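PDB 1ZZG: glucose-6-phosphate isomerase from Thermus thermophilus, which probably catalyses the reversible isomerisation of glucose 6-phosphate to fructose 6-phosphate, a step shared by glycolysis and gluconeogenesis. Local coordinates for residues Leu22-Glu25 / Ala26-Arg29; Arg57-Arg60 / Glu61-Trp65; Gly148-Trp151 / Arg152-Val156; Arg214-Asn217 / Glu218-Leu221; Leu342-Ala345 / Glu346-Thr350. One frame throughout, in Å; residues are numbered along the deposited sequence.

In the fold
The five contacts follow one another along the chain, each within a continuous stretch, and spread over the two-sheet architecture of the phosphoglucose isomerase fold. Interactions 2 and 3, with centres 15 Å apart, touch beside the five-stranded parallel sheet, where the chain turns from helix 52-61 toward strand 68-72 and from helix 130-147 into strand 155-159. Interactions 1 and 4, with centres 16 Å apart, also touch; helices 20-32 and 206-221 both pack on helix 371-391. Interaction 5, on helix 339-356, lies against strands 306-313 and 360-366 of the mixed sheet and meets the second subunit. Its centre is 48 Å from that of interaction 3. All five lie away from the predicted catalytic residues.

Interaction 1. Residues Leu22-Glu25 / Ala26-Arg29; sequences LLEE and ARRR
CG of Glu-25 stands opposite the backbone N across the CA-CB bond (chi1 175°), and a bend at chi2 then carries the carboxylate along the helix surface to Arg-28 and Arg-29, three and four residues on. Arg-28, bent at chi3, takes hold of it side-on through two nitrogens: NE of Arg-28 donates to OE1 of Glu-25 at 2.9 Å, and NH2 of Arg-28 to OE2 of Glu-25 at 2.8 Å. Both oxygens are met on their syn sides and lie in the guanidinium plane, although the two flat groups are turned 32° against each other. Arg-29 comes from another direction. Extended from CG to NE, it places NE 3.0 Å from OE2 of Glu-25 on the anti side, with its guanidinium almost perpendicular to the carboxylate (87°). OE2 thus accepts two charged donors, and the network fixes the rotation of the carboxylate.

Next to it, Glu-24 bends at chi2 and runs alongside Arg-27; NH2 of Arg-27 donates to OE1 of Glu-24 at 3.0 Å, on the syn side, as a salt bridge. A water reinforces the pair, donating to OE1 of Glu-24 and, at 2.8 Å, to the backbone O of Glu-24, while accepting from NE of Arg-27 at 2.8 Å. The far nitrogen of Arg-27, NH1, is taken by the carbonyls of Ala-220, on helix 206-221, and of Ala-222, just beyond it. On helix 20-32, Leu-22 and Ala-26 pack on Leu-391 of helix 371-391, whereas Leu-23 meets Leu-234 of helix 228-238.

Interaction 2. Residues Arg57-Arg60 / Glu61-Trp65; sequences RRYR and EANPW
From Glu-61 to Asn-63 the backbone leaves the helix: N of Glu-61 still bonds O of Arg-57 four residues back at 2.9 Å, N of Ala-62 is shared between O of Arg-58 and, weakly, O of Tyr-59, and N of Asn-63 bonds O of Arg-60, three residues back. Arg-58 and Glu-61 form a salt bridge on the surface of the last turn. Arg-58 bends at chi2 and chi3, which brings its guanidinium side-on to the carboxylate. NE of Arg-58 donates to OE1 of Glu-61 at 3.0 Å from above the carboxylate plane, while the shorter bond, NH2 of Arg-58 to OE2 of Glu-61 at 2.7 Å, arrives on the syn side; the planes stand 45° apart.

The amide of Asn-63 folds back toward the helix. Its ND2 donates to O of Tyr-59 at 2.8 Å and lies over the rim of one face of the Tyr-59 ring, 3.4 Å from CE1 of Tyr-59. OD1 of Asn-63 accepts from NE1 of Trp-65 at 2.8 Å, in the carbonyl plane on a lone pair, and more weakly from Arg-153, so both ends of the amide are engaged. A water accepts from NH2 of Arg-60 at 2.8 Å and donates a weak bond to O of Pro-64.

This turn leads from helix 52-61 toward strand 68-72. Tyr-59 packs on Leu-197 and Phe-201 of helix 193-201 and on Leu-119 of strand 118-124, and Trp-65 also rests on Leu-119.

Interaction 3. Residues Gly148-Trp151 / Arg152-Val156; sequences GEDW and RRHLV
Arg-152 runs across the indole of Trp-151, the residue just before it. From CB, close to the carbonyl carbon of Trp-151, the chain reaches CG, which sits over the six-membered ring: the CH-pi contact from CG of Arg-152 to the centroid of that Trp-151 ring is 3.6 Å, 16° off the normal. Trp-151 allows this by placing its own CG between backbone N and carbonyl carbon (chi1 71°), turning the indole under its neighbour. Further out, NE of Arg-152 lies 3.7 Å from CZ2 of Trp-151, and one face of the guanidinium meets the indole NE1 near its rim, the planes 43° apart. At the tip, NH1 of Arg-152 makes a long salt bridge, 3.7 Å, to OE1 of Glu-149. NH2 of Arg-152 gives a hydrogen bond of 3.1 Å to a water that in turn donates to OE2 of Glu-149, 2.6 Å away. NH2 of Arg-152 also pairs with OE1 of Glu-173 in a salt bridge.

CZ3 of Trp-151, at the edge of the indole, approaches CD2 of Leu-155 at 4.0 Å, while Lys-144 makes a cation-pi contact with the ring. N of His-154 closes a tight turn onto O of Trp-151 at 2.8 Å. ND1 of His-154 is bonded to the carbonyl of Thr-118, its NE2 only weakly to Asp-150. The arrangement is a 3-10 turn returning the chain from helix 130-147 into strand 155-159, a connection characteristic of alternating alpha/beta folds such as the SIS domain.

Interaction 4. Residues Arg214-Asn217 / Glu218-Leu221; sequences RKAN and ETAL
Lys-215 lies alongside Glu-218, the two side chains pointing the same way in an i to i+3 salt bridge near the end of helix 206-221. Successive bends at chi2 and chi3 curl the lysine over toward the carboxylate, bringing CE of Lys-215 to 3.8 Å from OE1 of Glu-218 and NZ of Lys-215 to 3.2 Å from the same oxygen. The ammonium comes on the syn side, 28° out of the carboxylate plane. Glu-218 is extended beyond CG, its CB pressed close to O of Lys-215 at 3.1 Å. Glu-218 is exposed, while Lys-215 also rests on Tyr-372 and Trp-376 of helix 371-391.

The amide of Asn-217 is bound by other parts of the fold: its OD1 accepts from Trp-383 and Gln-379 of helix 371-391, and its ND2 donates to the carbonyl of Met-44, so it is held at both ends. Ala-216 and Ala-220 face that same helix, on Gln-379 and Trp-383. Toward Leu-221 the backbone tightens: N of Leu-221 bonds O of Glu-218 three residues back at 3.0 Å, with only a weak bond to O of Asn-217.

Thr-219 turns its hydroxyl back to its own helix backbone. With chi1 at 68°, OG1 stands between the backbone N and the carbonyl carbon and bends back over the preceding turn, where O of Ala-216 accepts two hydrogen bonds, from OG1 of Thr-219 at 2.6 Å and from N of Ala-220 at 2.9 Å.

Interaction 5. Residues Leu342-Ala345 / Glu346-Thr350; sequences LLKA and EAEAT
Charge pairing joins Lys-344 to Glu-348, one turn further on. NZ of Lys-344 donates to OE2 of Glu-348 at 2.9 Å, on the anti side and 20° out of the carboxylate plane. To get there the lysine departs from staggered geometry at both chi1 (-136°) and chi2 (-33°), which suggests a somewhat strained chain. The other oxygen, OE1 of Glu-348, has weak, long ion pairs with Arg-7 and with Arg-412 of the second subunit.

Hydrogen bonds of the backbone follow the regular i to i+4 pattern from Leu-342 to Ala-349, as in N of Glu-348 to O of Lys-344 at 3.0 Å.

Packing against the glutamate chain involves Leu-342, whose CD1 lies 4.0 Å from CG of Glu-346, carbon on carbon. CG of Leu-342 is in van der Waals contact with the carboxylate oxygen OE2 of Glu-346, at 3.7 Å. That buried glutamate is extended beyond CG, and its OE1 accepts a hydrogen bond from NE2 of Gln-292. OE1 also lies close to Glu-131 of the second subunit, a pairing of like charges that could raise the affinity of one of them for a proton.

Helix 339-356 has two kinds of neighbour. Lys-344 and Ala-347 rest on Ile-312 of strand 306-313, and Lys-344 and Glu-348 on Phe-365 of strand 360-366, whereas Leu-342 packs on Ala-134 and Ala-349 on Thr-409, both of the second subunit, where helices 130-147 and 403-414 meet it.

Interaction 1. Residues Leu22-Glu25 / Ala26-Arg29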
# COMPACT_ATOMS: atom_id res chain seq x y z
N LEU A 22 -3.49 -3.34 35.69
CA LEU A 22 -3.93 -2.34 34.71
C LEU A 22 -4.57 -3.03 33.52
O LEU A 22 -5.62 -2.59 33.03
CB LEU A 22 -2.73 -1.51 34.23
CG LEU A 22 -3.09 -0.34 33.30
CD1 LEU A 22 -3.69 0.78 34.12
CD2 LEU A 22 -1.86 0.15 32.56
N LEU A 23 -3.94 -4.09 33.04
CA LEU A 23 -4.46 -4.83 31.89
C LEU A 23 -5.77 -5.54 32.25
O LEU A 23 -6.72 -5.55 31.45
CB LEU A 23 -3.42 -5.86 31.41
CG LEU A 23 -2.10 -5.31 30.84
CD1 LEU A 23 -1.12 -6.44 30.60
CD2 LEU A 23 -2.37 -4.56 29.54
N GLU A 24 -5.83 -6.13 33.45
CA GLU A 24 -7.04 -6.83 33.90
C GLU A 24 -8.23 -5.87 33.95
O GLU A 24 -9.34 -6.23 33.56
CB GLU A 24 -6.83 -7.44 35.29
CG GLU A 24 -5.72 -8.48 35.39
CD GLU A 24 -6.07 -9.79 34.72
OE1 GLU A 24 -7.21 -9.95 34.24
OE2 GLU A 24 -5.19 -10.67 34.69
N GLU A 25 -7.99 -4.66 34.43
CA GLU A 25 -9.04 -3.65 34.53
C GLU A 25 -9.47 -3.18 33.15
O GLU A 25 -10.66 -2.95 32.90
CB GLU A 25 -8.55 -2.47 35.38
CG GLU A 25 -9.49 -1.28 35.47
CD GLU A 25 -10.88 -1.65 35.97
OE1 GLU A 25 -11.05 -2.76 36.52
OE2 GLU A 25 -11.80 -0.82 35.81
N ALA A 26 -8.52 -3.03 32.23
CA ALA A 26 -8.84 -2.61 30.87
C ALA A 26 -9.79 -3.64 30.27
O ALA A 26 -10.81 -3.29 29.66
CB ALA A 26 -7.57 -2.49 30.04
N ARG A 27 -9.47 -4.92 30.45
CA ARG A 27 -10.31 -6.00 29.93
C ARG A 27 -11.70 -6.00 30.58
O ARG A 27 -12.72 -6.13 29.89
CB ARG A 27 -9.64 -7.37 30.13
CG ARG A 27 -10.56 -8.55 29.83
CD ARG A 27 -9.79 -9.86 29.61
NE ARG A 27 -9.08 -10.33 30.80
CZ ARG A 27 -8.33 -11.42 30.83
NH1 ARG A 27 -8.17 -12.16 29.73
NH2 ARG A 27 -7.71 -11.78 31.95
N ARG A 28 -11.75 -5.85 31.90
CA ARG A 28 -13.03 -5.82 32.61
C ARG A 28 -13.90 -4.68 32.08
O ARG A 28 -15.09 -4.87 31.80
CB ARG A 28 -12.79 -5.63 34.12
CG ARG A 28 -14.06 -5.76 34.98
CD ARG A 28 -13.91 -5.03 36.32
NE ARG A 28 -13.77 -3.58 36.12
CZ ARG A 28 -14.74 -2.78 35.68
NH1 ARG A 28 -15.94 -3.27 35.40
NH2 ARG A 28 -14.50 -1.49 35.50
N ARG A 29 -13.32 -3.50 31.94
CA ARG A 29 -14.06 -2.34 31.45
C ARG A 29 -14.67 -2.62 30.08
O ARG A 29 -15.81 -2.22 29.80
CB ARG A 29 -13.16 -1.11 31.35
CG ARG A 29 -12.75 -0.53 32.68
CD ARG A 29 -11.98 0.76 32.50
NE ARG A 29 -11.61 1.34 33.79
CZ ARG A 29 -11.09 2.56 33.95
NH1 ARG A 29 -10.89 3.34 32.90
NH2 ARG A 29 -10.79 2.99 35.17
O HOH W 1 -9.83 -8.99 33.13

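Interaction 2. Residues Arg57-Arg60 / Glu61-Trp65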
# COMPACT_ATOMS: atom_id res chain seq x y z
N ARG A 57 -22.84 -19.09 1.73
CA ARG A 57 -22.43 -20.18 0.86
C ARG A 57 -23.54 -20.60 -0.10
O ARG A 57 -23.30 -20.79 -1.29
CB ARG A 57 -22.01 -21.41 1.69
CG ARG A 57 -20.62 -21.34 2.31
CD ARG A 57 -20.36 -22.63 3.10
NE ARG A 57 -19.03 -22.72 3.69
CZ ARG A 57 -17.90 -22.76 2.99
NH1 ARG A 57 -17.96 -22.72 1.66
NH2 ARG A 57 -16.73 -22.87 3.60
N ARG A 58 -24.76 -20.74 0.41
CA ARG A 58 -25.87 -21.14 -0.45
C ARG A 58 -26.11 -20.13 -1.56
O ARG A 58 -26.40 -20.51 -2.70
CB ARG A 58 -27.14 -21.34 0.39
CG ARG A 58 -27.07 -22.52 1.35
CD ARG A 58 -26.77 -23.84 0.62
NE ARG A 58 -25.34 -24.15 0.48
CZ ARG A 58 -24.54 -24.49 1.49
NH1 ARG A 58 -25.02 -24.57 2.73
NH2 ARG A 58 -23.26 -24.76 1.27
N TYR A 59 -25.98 -18.85 -1.24
CA TYR A 59 -26.17 -17.80 -2.24
C TYR A 59 -25.11 -17.90 -3.32
O TYR A 59 -25.40 -17.77 -4.51
CB TYR A 59 -26.10 -16.42 -1.59
CG TYR A 59 -26.10 -15.29 -2.60
CD1 TYR A 59 -27.25 -14.97 -3.32
CD2 TYR A 59 -24.94 -14.56 -2.86
CE1 TYR A 59 -27.25 -13.96 -4.27
CE2 TYR A 59 -24.93 -13.55 -3.80
CZ TYR A 59 -26.08 -13.25 -4.50
OH TYR A 59 -26.06 -12.23 -5.42
N ARG A 60 -23.87 -18.13 -2.90
CA ARG A 60 -22.75 -18.24 -3.83
C ARG A 60 -22.96 -19.41 -4.78
O ARG A 60 -22.84 -19.27 -5.99
CB ARG A 60 -21.43 -18.42 -3.06
CG ARG A 60 -20.18 -18.40 -3.93
CD ARG A 60 -19.80 -19.77 -4.50
NE ARG A 60 -18.63 -19.65 -5.37
CZ ARG A 60 -18.67 -19.20 -6.63
NH1 ARG A 60 -19.84 -18.86 -7.18
NH2 ARG A 60 -17.55 -19.06 -7.32
N GLU A 61 -23.28 -20.56 -4.19
CA GLU A 61 -23.51 -21.78 -4.95
C GLU A 61 -24.63 -21.64 -5.97
O GLU A 61 -24.61 -22.28 -7.02
CB GLU A 61 -23.80 -22.93 -3.99
CG GLU A 61 -22.56 -23.41 -3.24
CD GLU A 61 -22.90 -24.28 -2.05
OE1 GLU A 61 -23.97 -24.92 -2.06
OE2 GLU A 61 -22.09 -24.34 -1.11
N ALA A 62 -25.61 -20.79 -5.67
CA ALA A 62 -26.73 -20.58 -6.57
C ALA A 62 -26.35 -19.65 -7.73
O ALA A 62 -27.13 -19.45 -8.66
CB ALA A 62 -27.92 -20.01 -5.81
N ASN A 63 -25.14 -19.10 -7.67
CA ASN A 63 -24.66 -18.19 -8.71
C ASN A 63 -23.27 -18.54 -9.21
O ASN A 63 -22.34 -17.74 -9.10
CB ASN A 63 -24.68 -16.77 -8.18
CG ASN A 63 -26.09 -16.27 -7.92
OD1 ASN A 63 -26.79 -15.88 -8.85
ND2 ASN A 63 -26.51 -16.30 -6.66
N PRO A 64 -23.11 -19.74 -9.79
CA PRO A 64 -21.84 -20.22 -10.33
C PRO A 64 -21.42 -19.52 -11.63
O PRO A 64 -20.35 -19.80 -12.17
CB PRO A 64 -22.10 -21.70 -10.54
CG PRO A 64 -23.54 -21.71 -10.97
CD PRO A 64 -24.17 -20.76 -9.97
N TRP A 65 -22.27 -18.63 -12.13
CA TRP A 65 -21.99 -17.90 -13.37
C TRP A 65 -21.05 -16.71 -13.19
O TRP A 65 -20.53 -16.18 -14.18
CB TRP A 65 -23.29 -17.40 -13.98
CG TRP A 65 -24.12 -16.62 -13.01
CD1 TRP A 65 -25.08 -17.10 -12.17
CD2 TRP A 65 -24.00 -15.22 -12.73
NE1 TRP A 65 -25.57 -16.08 -11.38
CE2 TRP A 65 -24.93 -14.92 -11.70
CE3 TRP A 65 -23.21 -14.19 -13.25
CZ2 TRP A 65 -25.08 -13.63 -11.18
CZ3 TRP A 65 -23.35 -12.90 -12.73
CH2 TRP A 65 -24.28 -12.64 -11.70
O HOH W 2 -18.67 -18.31 -9.74

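Interaction 3. Residues Gly148-Trp151 / Arg152-Val156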
# COMPACT_ATOMS: atom_id res chain seq x y z
N GLY A 148 -31.06 -5.80 -19.11
CA GLY A 148 -32.51 -5.73 -19.13
C GLY A 148 -33.14 -6.12 -17.80
O GLY A 148 -32.70 -5.69 -16.74
N GLU A 149 -34.18 -6.96 -17.87
CA GLU A 149 -34.89 -7.41 -16.68
C GLU A 149 -34.06 -8.29 -15.75
O GLU A 149 -34.45 -8.52 -14.60
CB GLU A 149 -36.15 -8.18 -17.08
CG GLU A 149 -37.30 -7.29 -17.44
CD GLU A 149 -37.62 -6.32 -16.33
OE1 GLU A 149 -38.03 -6.78 -15.24
OE2 GLU A 149 -37.46 -5.10 -16.53
N ASP A 150 -32.94 -8.78 -16.24
CA ASP A 150 -32.11 -9.65 -15.43
C ASP A 150 -31.05 -8.90 -14.63
O ASP A 150 -30.18 -9.51 -14.02
CB ASP A 150 -31.44 -10.70 -16.32
CG ASP A 150 -30.91 -11.88 -15.53
OD1 ASP A 150 -31.70 -12.49 -14.78
OD2 ASP A 150 -29.71 -12.19 -15.66
N TRP A 151 -31.12 -7.57 -14.61
CA TRP A 151 -30.13 -6.79 -13.87
C TRP A 151 -30.16 -7.04 -12.37
O TRP A 151 -29.11 -7.14 -11.73
CB TRP A 151 -30.30 -5.28 -14.13
CG TRP A 151 -31.51 -4.63 -13.52
CD1 TRP A 151 -32.75 -4.49 -14.09
CD2 TRP A 151 -31.60 -4.01 -12.22
NE1 TRP A 151 -33.59 -3.81 -13.24
CE2 TRP A 151 -32.91 -3.51 -12.08
CE3 TRP A 151 -30.69 -3.83 -11.17
CZ2 TRP A 151 -33.34 -2.83 -10.93
CZ3 TRP A 151 -31.11 -3.16 -10.02
CH2 TRP A 151 -32.43 -2.67 -9.91
N ARG A 152 -31.35 -7.16 -11.79
CA ARG A 152 -31.48 -7.38 -10.36
C ARG A 152 -30.66 -8.54 -9.81
O ARG A 152 -30.18 -8.49 -8.68
CB ARG A 152 -32.95 -7.57 -9.98
CG ARG A 152 -33.79 -6.35 -10.26
CD ARG A 152 -35.20 -6.46 -9.70
NE ARG A 152 -35.94 -5.23 -9.96
CZ ARG A 152 -36.43 -4.90 -11.15
NH1 ARG A 152 -36.28 -5.71 -12.19
NH2 ARG A 152 -37.05 -3.74 -11.31
N ARG A 153 -30.50 -9.60 -10.61
CA ARG A 153 -29.75 -10.75 -10.15
C ARG A 153 -28.25 -10.45 -10.07
O ARG A 153 -27.52 -11.15 -9.37
CB ARG A 153 -29.96 -11.95 -11.09
CG ARG A 153 -29.44 -13.27 -10.52
CD ARG A 153 -29.54 -14.42 -11.51
NE ARG A 153 -29.05 -15.67 -10.92
CZ ARG A 153 -28.84 -16.80 -11.60
NH1 ARG A 153 -29.08 -16.85 -12.90
NH2 ARG A 153 -28.39 -17.87 -10.97
N HIS A 154 -27.82 -9.41 -10.77
CA HIS A 154 -26.41 -9.04 -10.79
C HIS A 154 -26.00 -7.99 -9.75
O HIS A 154 -24.86 -7.53 -9.73
CB HIS A 154 -26.02 -8.55 -12.20
CG HIS A 154 -26.09 -9.62 -13.24
ND1 HIS A 154 -24.96 -10.15 -13.83
CD2 HIS A 154 -27.14 -10.29 -13.78
CE1 HIS A 154 -25.32 -11.10 -14.69
NE2 HIS A 154 -26.63 -11.20 -14.67
N LEU A 155 -26.94 -7.61 -8.89
CA LEU A 155 -26.66 -6.63 -7.84
C LEU A 155 -27.08 -7.17 -6.47
O LEU A 155 -28.25 -7.49 -6.25
CB LEU A 155 -27.40 -5.31 -8.11
CG LEU A 155 -27.24 -4.23 -7.03
CD1 LEU A 155 -25.78 -3.84 -6.90
CD2 LEU A 155 -28.09 -3.02 -7.38
N VAL A 156 -26.11 -7.27 -5.57
CA VAL A 156 -26.36 -7.76 -4.22
C VAL A 156 -25.89 -6.67 -3.25
O VAL A 156 -24.84 -6.05 -3.46
CB VAL A 156 -25.61 -9.09 -3.97
CG1 VAL A 156 -24.13 -8.93 -4.26
CG2 VAL A 156 -25.84 -9.55 -2.53
O HOH W 3 -37.16 -3.60 -14.45

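Interaction 4. Residues Arg214-Asn217 / Glu218-Leu221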
# COMPACT_ATOMS: atom_id res chain seq x y z
N ARG A 214 -12.54 -17.40 16.56
CA ARG A 214 -13.05 -17.92 17.83
C ARG A 214 -11.87 -18.21 18.76
O ARG A 214 -11.94 -17.96 19.96
CB ARG A 214 -13.84 -19.21 17.58
CG ARG A 214 -14.68 -19.70 18.76
CD ARG A 214 -15.55 -20.88 18.33
NE ARG A 214 -16.18 -20.59 17.05
CZ ARG A 214 -16.49 -21.51 16.14
NH1 ARG A 214 -16.23 -22.79 16.38
NH2 ARG A 214 -17.02 -21.15 14.98
N LYS A 215 -10.78 -18.74 18.20
CA LYS A 215 -9.60 -19.03 19.01
C LYS A 215 -9.08 -17.74 19.63
O LYS A 215 -8.71 -17.71 20.80
CB LYS A 215 -8.50 -19.66 18.15
CG LYS A 215 -8.91 -20.98 17.50
CD LYS A 215 -9.30 -22.03 18.53
CE LYS A 215 -8.12 -22.42 19.41
NZ LYS A 215 -8.48 -23.46 20.43
N ALA A 216 -9.06 -16.66 18.84
CA ALA A 216 -8.62 -15.36 19.33
C ALA A 216 -9.52 -14.93 20.48
O ALA A 216 -9.04 -14.40 21.49
CB ALA A 216 -8.66 -14.33 18.20
N ASN A 217 -10.83 -15.14 20.34
CA ASN A 217 -11.76 -14.77 21.41
C ASN A 217 -11.35 -15.50 22.69
O ASN A 217 -11.41 -14.94 23.77
CB ASN A 217 -13.20 -15.17 21.06
CG ASN A 217 -13.85 -14.19 20.10
OD1 ASN A 217 -13.31 -13.12 19.80
ND2 ASN A 217 -15.04 -14.55 19.62
N GLU A 218 -10.94 -16.76 22.55
CA GLU A 218 -10.52 -17.54 23.70
C GLU A 218 -9.31 -16.89 24.37
O GLU A 218 -9.28 -16.72 25.59
CB GLU A 218 -10.17 -18.96 23.28
CG GLU A 218 -11.38 -19.85 23.05
CD GLU A 218 -11.01 -21.17 22.42
OE1 GLU A 218 -9.89 -21.68 22.68
OE2 GLU A 218 -11.84 -21.72 21.67
N THR A 219 -8.31 -16.52 23.57
CA THR A 219 -7.12 -15.90 24.11
C THR A 219 -7.47 -14.58 24.80
O THR A 219 -6.86 -14.23 25.81
CB THR A 219 -6.05 -15.65 23.00
OG1 THR A 219 -6.51 -14.64 22.09
CG2 THR A 219 -5.77 -16.92 22.23
N ALA A 220 -8.45 -13.87 24.27
CA ALA A 220 -8.85 -12.59 24.87
C ALA A 220 -9.40 -12.78 26.28
O ALA A 220 -9.31 -11.87 27.11
CB ALA A 220 -9.88 -11.90 23.99
N LEU A 221 -9.96 -13.95 26.55
CA LEU A 221 -10.53 -14.24 27.87
C LEU A 221 -9.64 -15.12 28.74
O LEU A 221 -9.99 -15.43 29.88
CB LEU A 221 -11.90 -14.93 27.69
CG LEU A 221 -13.16 -14.06 27.70
CD1 LEU A 221 -13.49 -13.66 29.12
CD2 LEU A 221 -12.97 -12.84 26.82

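Interaction 5. Residues Leu342-Ala345 / Glu346-Thr350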
# COMPACT_ATOMS: atom_id res chain seq x y z
N LEU A 342 13.93 -19.09 1.93
CA LEU A 342 14.54 -17.77 1.75
C LEU A 342 13.71 -16.72 2.49
O LEU A 342 14.23 -15.90 3.24
CB LEU A 342 14.61 -17.41 0.26
CG LEU A 342 15.17 -16.02 -0.06
CD1 LEU A 342 16.52 -15.82 0.63
CD2 LEU A 342 15.31 -15.85 -1.56
N LEU A 343 12.40 -16.75 2.25
CA LEU A 343 11.47 -15.82 2.88
C LEU A 343 11.67 -15.82 4.39
O LEU A 343 11.84 -14.76 5.00
CB LEU A 343 10.03 -16.24 2.53
CG LEU A 343 8.83 -15.56 3.21
CD1 LEU A 343 8.98 -14.04 3.15
CD2 LEU A 343 7.54 -16.00 2.50
N LYS A 344 11.66 -17.01 4.98
CA LYS A 344 11.83 -17.18 6.43
C LYS A 344 13.17 -16.62 6.90
O LYS A 344 13.25 -15.93 7.90
CB LYS A 344 11.76 -18.67 6.80
CG LYS A 344 10.92 -19.00 8.03
CD LYS A 344 10.95 -17.90 9.08
CE LYS A 344 10.11 -18.28 10.29
NZ LYS A 344 10.90 -19.00 11.32
N ALA A 345 14.23 -16.95 6.16
CA ALA A 345 15.56 -16.47 6.51
C ALA A 345 15.61 -14.95 6.52
O ALA A 345 16.18 -14.35 7.43
CB ALA A 345 16.58 -17.03 5.53
N GLU A 346 15.01 -14.32 5.51
CA GLU A 346 15.02 -12.86 5.45
C GLU A 346 14.21 -12.24 6.58
O GLU A 346 14.57 -11.18 7.10
CB GLU A 346 14.47 -12.38 4.10
CG GLU A 346 15.29 -12.82 2.91
CD GLU A 346 14.99 -11.98 1.68
OE1 GLU A 346 15.44 -10.81 1.65
OE2 GLU A 346 14.31 -12.48 0.77
N ALA A 347 13.11 -12.89 6.95
CA ALA A 347 12.27 -12.37 8.02
C ALA A 347 13.04 -12.41 9.35
O ALA A 347 13.12 -11.41 10.06
CB ALA A 347 10.99 -13.21 8.12
N GLU A 348 13.61 -13.57 9.66
CA GLU A 348 14.38 -13.73 10.90
C GLU A 348 15.55 -12.76 10.90
O GLU A 348 15.83 -12.11 11.91
CB GLU A 348 14.90 -15.16 11.04
CG GLU A 348 13.84 -16.25 11.23
CD GLU A 348 13.12 -16.17 12.56
OE1 GLU A 348 13.65 -15.54 13.51
OE2 GLU A 348 12.01 -16.74 12.67
N ALA A 349 16.23 -12.67 9.76
CA ALA A 349 17.38 -11.80 9.60
C ALA A 349 17.03 -10.34 9.85
O ALA A 349 17.74 -9.64 10.57
CB ALA A 349 17.97 -11.96 8.20
N THR A 350 15.93 -9.88 9.26
CA THR A 350 15.51 -8.49 9.42
C THR A 350 15.05 -8.21 10.85
O THR A 350 15.33 -7.15 11.41
CB THR A 350 14.37 -8.14 8.46
OG1 THR A 350 14.83 -8.27 7.11
CG2 THR A 350 13.88 -6.72 8.70